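Local atomic coordinates of protein CT_858 (Chlamydia trachomatis, PDB entry 3DOR), a protein that is a secreted chlamydial protease, probably a serine-type endopeptidase of the S41 peptidase family with an added PDZ domain. Residues V459-D470 and A482-G493. Numbering follows the deposited sequence.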
loop_
_atom_site.group_PDB
_atom_site.type_symbol
_atom_site.label_atom_id
_atom_site.label_comp_id
_atom_site.label_asym_id
_atom_site.label_seq_id
_atom_site.Cartn_x
_atom_site.Cartn_y
_atom_site.Cartn_z
ATOM N N VAL B 459 21.559 6.235 28.599
ATOM C CA VAL B 459 21.120 6.428 27.220
ATOM C C VAL B 459 21.434 7.839 26.746
ATOM O O VAL B 459 21.117 8.821 27.428
ATOM C CB VAL B 459 19.583 6.203 27.062
ATOM C CG1 VAL B 459 19.181 6.311 25.592
ATOM C CG2 VAL B 459 19.193 4.862 27.612
ATOM N N LEU B 460 22.049 7.939 25.570
ATOM C CA LEU B 460 22.391 9.231 24.992
ATOM C C LEU B 460 21.316 9.583 23.966
ATOM O O LEU B 460 20.992 8.775 23.089
ATOM C CB LEU B 460 23.754 9.175 24.303
ATOM C CG LEU B 460 24.880 8.542 25.117
ATOM C CD1 LEU B 460 26.124 8.505 24.253
ATOM C CD2 LEU B 460 25.121 9.324 26.423
ATOM N N ILE B 461 20.782 10.796 24.076
ATOM C CA ILE B 461 19.719 11.268 23.188
ATOM C C ILE B 461 19.979 12.695 22.697
ATOM O O ILE B 461 20.783 13.430 23.276
ATOM C CB ILE B 461 18.370 11.318 23.937
ATOM C CG1 ILE B 461 18.468 12.335 25.086
ATOM C CG2 ILE B 461 18.023 9.939 24.518
ATOM C CD1 ILE B 461 17.119 12.707 25.726
ATOM N N ASN B 462 19.301 13.085 21.627
ATOM C CA ASN B 462 19.438 14.448 21.147
ATOM C C ASN B 462 18.157 14.892 20.445
ATOM O O ASN B 462 17.159 14.154 20.419
ATOM C CB ASN B 462 20.686 14.623 20.254
ATOM C CG ASN B 462 20.539 14.004 18.878
ATOM O OD1 ASN B 462 21.330 14.304 17.987
ATOM N ND2 ASN B 462 19.546 13.138 18.696
ATOM N N GLU B 463 18.184 16.103 19.901
ATOM C CA GLU B 463 17.023 16.696 19.251
ATOM C C GLU B 463 16.642 16.058 17.932
ATOM O O GLU B 463 15.641 16.447 17.318
ATOM C CB GLU B 463 17.232 18.205 19.055
ATOM C CG GLU B 463 18.031 18.601 17.824
ATOM C CD GLU B 463 19.509 18.303 17.940
ATOM O OE1 GLU B 463 20.241 18.488 16.936
ATOM O OE2 GLU B 463 19.948 17.893 19.028
ATOM N N GLN B 464 17.442 15.093 17.485
ATOM C CA GLN B 464 17.130 14.394 16.255
ATOM C C GLN B 464 16.692 12.947 16.512
ATOM O O GLN B 464 17.024 12.038 15.754
ATOM C CB GLN B 464 18.309 14.449 15.270
ATOM C CG GLN B 464 18.541 15.854 14.699
ATOM C CD GLN B 464 19.487 15.871 13.509
ATOM O OE1 GLN B 464 20.576 15.291 13.550
ATOM N NE2 GLN B 464 19.077 16.547 12.445
ATOM N N ASP B 465 15.942 12.764 17.601
ATOM C CA ASP B 465 15.360 11.476 17.985
ATOM C C ASP B 465 13.857 11.636 17.812
ATOM O O ASP B 465 13.259 12.523 18.428
ATOM C CB ASP B 465 15.667 11.148 19.445
ATOM C CG ASP B 465 17.041 10.581 19.618
ATOM O OD1 ASP B 465 17.535 9.954 18.654
ATOM O OD2 ASP B 465 17.617 10.747 20.706
ATOM N N PHE B 466 13.250 10.784 16.991
ATOM C CA PHE B 466 11.812 10.869 16.713
ATOM C C PHE B 466 11.047 9.569 16.984
ATOM O O PHE B 466 11.624 8.486 16.949
ATOM C CB PHE B 466 11.587 11.265 15.247
ATOM C CG PHE B 466 12.419 12.444 14.789
ATOM C CD1 PHE B 466 13.761 12.281 14.464
ATOM C CD2 PHE B 466 11.852 13.720 14.677
ATOM C CE1 PHE B 466 14.536 13.363 14.027
ATOM C CE2 PHE B 466 12.616 14.816 14.243
ATOM C CZ PHE B 466 13.967 14.635 13.916
ATOM N N SER B 467 9.741 9.702 17.220
ATOM C CA SER B 467 8.823 8.586 17.505
ATOM C C SER B 467 9.380 7.504 18.428
ATOM O O SER B 467 9.516 7.738 19.632
ATOM C CB SER B 467 8.297 7.960 16.198
ATOM O OG SER B 467 9.344 7.605 15.314
ATOM N N CYS B 468 9.687 6.318 17.902
ATOM C CA CYS B 468 10.227 5.284 18.780
ATOM C C CYS B 468 11.479 5.773 19.508
ATOM O O CYS B 468 11.740 5.334 20.624
ATOM C CB CYS B 468 10.525 3.997 18.001
ATOM S SG CYS B 468 9.022 3.117 17.478
ATOM N N ALA B 469 12.238 6.680 18.886
ATOM C CA ALA B 469 13.448 7.239 19.515
ATOM C C ALA B 469 13.061 8.282 20.580
ATOM O O ALA B 469 13.909 8.747 21.365
ATOM C CB ALA B 469 14.372 7.849 18.468
ATOM N N ASP B 470 11.781 8.672 20.572
ATOM C CA ASP B 470 11.238 9.556 21.602
ATOM C C ASP B 470 10.859 8.562 22.717
ATOM O O ASP B 470 11.202 8.745 23.884
ATOM C CB ASP B 470 9.918 10.241 21.171
ATOM C CG ASP B 470 10.126 11.546 20.417
ATOM O OD1 ASP B 470 10.832 12.437 20.936
ATOM O OD2 ASP B 470 9.559 11.683 19.309
ATOM N N ALA B 482 16.968 3.714 33.494
ATOM C CA ALA B 482 18.223 4.246 32.993
ATOM C C ALA B 482 18.392 5.734 33.188
ATOM O O ALA B 482 17.422 6.472 33.371
ATOM C CB ALA B 482 18.363 3.921 31.506
ATOM N N LEU B 483 19.647 6.162 33.124
ATOM C CA LEU B 483 20.013 7.562 33.247
ATOM C C LEU B 483 19.953 8.097 31.808
ATOM O O LEU B 483 20.620 7.549 30.919
ATOM C CB LEU B 483 21.439 7.652 33.788
ATOM C CG LEU B 483 21.960 8.866 34.572
ATOM C CD1 LEU B 483 23.150 9.453 33.849
ATOM C CD2 LEU B 483 20.868 9.894 34.792
ATOM N N ILE B 484 19.160 9.138 31.563
ATOM C CA ILE B 484 19.047 9.688 30.209
ATOM C C ILE B 484 19.891 10.957 30.133
ATOM O O ILE B 484 19.714 11.878 30.931
ATOM C CB ILE B 484 17.562 9.991 29.824
ATOM C CG1 ILE B 484 16.778 8.696 29.583
ATOM C CG2 ILE B 484 17.511 10.734 28.497
ATOM C CD1 ILE B 484 16.729 7.786 30.712
ATOM N N VAL B 485 20.800 11.000 29.160
ATOM C CA VAL B 485 21.723 12.120 29.015
ATOM C C VAL B 485 21.768 12.703 27.603
ATOM O O VAL B 485 21.650 11.973 26.628
ATOM C CB VAL B 485 23.149 11.659 29.405
ATOM C CG1 VAL B 485 24.132 12.816 29.338
ATOM C CG2 VAL B 485 23.120 11.051 30.802
ATOM N N GLY B 486 21.945 14.022 27.505
ATOM C CA GLY B 486 22.034 14.676 26.208
ATOM C C GLY B 486 21.097 15.865 26.108
ATOM O O GLY B 486 21.034 16.704 27.017
ATOM N N THR B 487 20.377 15.956 24.995
ATOM C CA THR B 487 19.417 17.030 24.830
ATOM C C THR B 487 18.043 16.454 24.488
ATOM O O THR B 487 17.934 15.360 23.913
ATOM C CB THR B 487 19.871 18.076 23.751
ATOM O OG1 THR B 487 20.177 17.428 22.508
ATOM C CG2 THR B 487 21.111 18.832 24.245
ATOM N N ARG B 488 17.008 17.199 24.876
ATOM C CA ARG B 488 15.606 16.847 24.668
ATOM C C ARG B 488 15.316 16.300 23.271
ATOM O O ARG B 488 15.791 16.847 22.269
ATOM C CB ARG B 488 14.748 18.097 24.940
ATOM C CG ARG B 488 13.254 17.939 24.749
ATOM C CD ARG B 488 12.522 19.289 24.975
ATOM N NE ARG B 488 12.678 19.792 26.342
ATOM C CZ ARG B 488 11.924 19.427 27.375
ATOM N NH1 ARG B 488 10.940 18.554 27.214
ATOM N NH2 ARG B 488 12.171 19.917 28.585
ATOM N N THR B 489 14.519 15.231 23.206
ATOM C CA THR B 489 14.161 14.626 21.926
ATOM C C THR B 489 13.162 15.507 21.153
ATOM O O THR B 489 12.540 16.414 21.721
ATOM C CB THR B 489 13.585 13.188 22.127
ATOM O OG1 THR B 489 12.382 13.249 22.903
ATOM C CG2 THR B 489 14.610 12.291 22.866
ATOM N N ALA B 490 13.015 15.231 19.859
ATOM C CA ALA B 490 12.146 16.010 18.975
ATOM C C ALA B 490 10.673 16.116 19.343
ATOM O O ALA B 490 10.097 17.202 19.311
ATOM C CB ALA B 490 12.269 15.493 17.554
ATOM N N GLY B 491 10.051 14.990 19.660
ATOM C CA GLY B 491 8.651 15.024 20.015
ATOM C C GLY B 491 7.684 14.677 18.898
ATOM O O GLY B 491 6.797 15.470 18.559
ATOM N N ALA B 492 7.879 13.518 18.279
ATOM C CA ALA B 492 6.948 13.051 17.250
ATOM C C ALA B 492 6.164 12.034 18.081
ATOM O O ALA B 492 6.414 10.829 18.015
ATOM C CB ALA B 492 7.701 12.368 16.110
ATOM N N GLY B 493 5.241 12.549 18.893
ATOM C CA GLY B 493 4.478 11.720 19.812
ATOM C C GLY B 493 3.196 11.031 19.403
ATOM O O GLY B 493 2.181 11.149 20.096
HETATM O O HOH W 1 19.444 20.015 21.201
#
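V459, L460 and I461 pair in parallel with I484, V485 and G486, and four backbone hydrogen bonds fix the register. V459 donates to L483 O and accepts from V485 N, the latter N-H pointing almost straight at its acceptor (174°), while I461 N returns to V485 O. The fourth bond, T487 N to I461 O (3.1 Å), is less regular, its donor standing above the carbonyl plane just where the strands give way to loops.

Beyond the strands, the buried carboxylate of D470 anchors T489, G491 and A492 through three hydrogen bonds. Its OD1 takes T489 OG1 on the anti lone pair (2.6 Å) and G491 N on the syn side (3.0 Å); its OD2 accepts A492 N (2.7 Å) from above the carboxylate plane. T489 OG1, set between its own N and carbonyl carbon (chi1 62°), also accepts from V530 N, which gives the hydroxyl a second partner. A490 N reaches D465 O (3.1 Å) within the carbonyl plane. A water links E463 OE2 with T487 OG1, while E463 OE1 bonds to S144.

Among the apolar contacts, I461 CD1 presses on I484 CG2 (3.4 Å), closer than usual van der Waals contact, and also meets T489 CG2. A490 CB approaches the F466 ring obliquely, equidistant from CD2 and CE2 (3.4 Å each); F72 packs edge-to-face with this ring.

Strand 457-461, helix 468-478 and strand 483-486 form a beta-alpha-beta unit in the S41 peptidase part of the chain. The helix packs on V459, I461 and I484, helix 549-564 contacts L460, L483 and V485, and strands 333-337 and 534-535 extend the sheet beyond this pair.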